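Transcriptional regulator (Mesorhizobium loti, PDB 3BHQ) probably binds cis-regulatory DNA as a TetR-family transcription factor, joining a helix-turn-helix DNA-binding region to an all-helical regulatory domain. Local coordinates at residues G90-Q93 with Q94-R97. Sequence-based numbering, arbitrary orientation.
Sequences GGLQ and QLAR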
loop_
_atom_site.group_PDB
_atom_site.type_symbol
_atom_site.label_atom_id
_atom_site.label_comp_id
_atom_site.label_asym_id
_atom_site.label_seq_id
_atom_site.Cartn_x
_atom_site.Cartn_y
_atom_site.Cartn_z
ATOM N N GLY A 90 -24.646 -1.398 11.284
ATOM C CA GLY A 90 -24.727 0.046 11.008
ATOM C C GLY A 90 -23.566 0.830 11.603
ATOM O O GLY A 90 -23.030 1.726 10.975
ATOM N N GLY A 91 -23.185 0.502 12.840
ATOM C CA GLY A 91 -22.090 1.171 13.512
ATOM C C GLY A 91 -20.785 1.001 12.754
ATOM O O GLY A 91 -20.073 1.974 12.529
ATOM N N LEU A 92 -20.511 -0.227 12.334
ATOM C CA LEU A 92 -19.300 -0.510 11.533
ATOM C C LEU A 92 -19.343 0.148 10.163
ATOM O O LEU A 92 -18.293 0.572 9.663
ATOM C CB LEU A 92 -19.037 -2.014 11.412
ATOM C CG LEU A 92 -18.427 -2.654 12.663
ATOM C CD1 LEU A 92 -18.638 -4.171 12.699
ATOM C CD2 LEU A 92 -16.958 -2.256 12.803
ATOM N N GLN A 93 -20.519 0.185 9.538
ATOM C CA GLN A 93 -20.706 0.889 8.267
ATOM C C GLN A 93 -20.347 2.363 8.427
ATOM O O GLN A 93 -19.616 2.921 7.606
ATOM C CB GLN A 93 -22.117 0.793 7.736
ATOM C CG GLN A 93 -22.508 -0.539 7.160
ATOM C CD GLN A 93 -23.981 -0.637 6.809
ATOM O OE1 GLN A 93 -24.765 0.283 7.079
ATOM N NE2 GLN A 93 -24.381 -1.764 6.246
ATOM N N GLN A 94 -20.845 2.999 9.503
ATOM C CA GLN A 94 -20.515 4.414 9.731
ATOM C C GLN A 94 -19.029 4.617 9.939
ATOM O O GLN A 94 -18.457 5.556 9.387
ATOM C CB GLN A 94 -21.382 5.031 10.864
ATOM C CG GLN A 94 -22.857 5.100 10.513
ATOM C CD GLN A 94 -23.107 5.919 9.245
ATOM O OE1 GLN A 94 -22.683 7.068 9.158
ATOM N NE2 GLN A 94 -23.753 5.316 8.269
ATOM N N LEU A 95 -18.384 3.733 10.693
ATOM C CA LEU A 95 -16.923 3.816 10.888
ATOM C C LEU A 95 -16.185 3.636 9.561
ATOM O O LEU A 95 -15.296 4.442 9.235
ATOM C CB LEU A 95 -16.426 2.752 11.887
ATOM C CG LEU A 95 -14.921 2.603 12.120
ATOM C CD1 LEU A 95 -14.378 3.958 12.602
ATOM C CD2 LEU A 95 -14.591 1.507 13.104
ATOM N N ALA A 96 -16.554 2.591 8.827
ATOM C CA ALA A 96 -15.895 2.277 7.527
ATOM C C ALA A 96 -16.004 3.419 6.538
ATOM O O ALA A 96 -15.026 3.771 5.862
ATOM C CB ALA A 96 -16.466 1.029 6.914
ATOM N N ARG A 97 -17.188 4.012 6.440
ATOM C CA ARG A 97 -17.400 5.158 5.550
ATOM C C ARG A 97 -16.509 6.349 5.934
ATOM O O ARG A 97 -15.916 6.994 5.052
ATOM C CB ARG A 97 -18.877 5.559 5.521
ATOM C CG ARG A 97 -19.779 4.521 4.878
ATOM C CD ARG A 97 -21.228 4.839 5.175
ATOM N NE ARG A 97 -22.166 3.805 4.716
ATOM C CZ ARG A 97 -23.498 3.962 4.711
ATOM N NH1 ARG A 97 -24.073 5.106 5.094
ATOM N NH2 ARG A 97 -24.285 2.978 4.292
HETATM O O HOH W 1 -24.928 2.703 8.416
#
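Gly90 O is gripped twice, by the backbone N of Gln94 at 2.9 Å and, more weakly, by a water that donates to it from 3.3 Å. The first bond is the regular i to i+4 link of an alpha-helix, and it is repeated from Gly91 to Leu95, Leu92 to Ala96 and Gln93 to Arg97. These two turns belong to helix 88-103 of the C-terminal domain of this TetR-family protein, and they illustrate how an amphipathic helix divides its work between two faces.

On the polar face the same water ties the side chains together: it donates to Gln93 OE1 at 2.8 Å and accepts from Gln94 NE2 at 2.9 Å. A chi1 of -65° sets Gln94 CG anti to its carbonyl carbon, 3.4 Å from Gly90 O, and the bend at chi2 (-58°) then turns the amide so that NE2 meets the water. Gln93, by contrast, is extended beyond CG and runs alongside Arg97, pointing the same way; their amide and guanidinium planes are only 8° apart. The arginine tip is claimed by helix 188-206, where NH2 forms a salt bridge with Asp196 and NH1 a long, weak ion pair with Glu192. Were Arg97 an alanine, Asp196 would probably lose this salt-bridge partner and the Gln93 amide the flat group lying alongside it.

The buried face is apolar. Leu92 packs on Val199 and Leu203 of helix 188-206 and on Leu82 of helix 56-83, while Leu95 covers Val78 and Leu82, so the helix is wedged against both. Within the turn the side chains of the two leucines come no closer than 4.5 Å, between Leu92 CD2 and Leu95 CD2, and Ala96 CB rests 3.3 Å from Leu92 O.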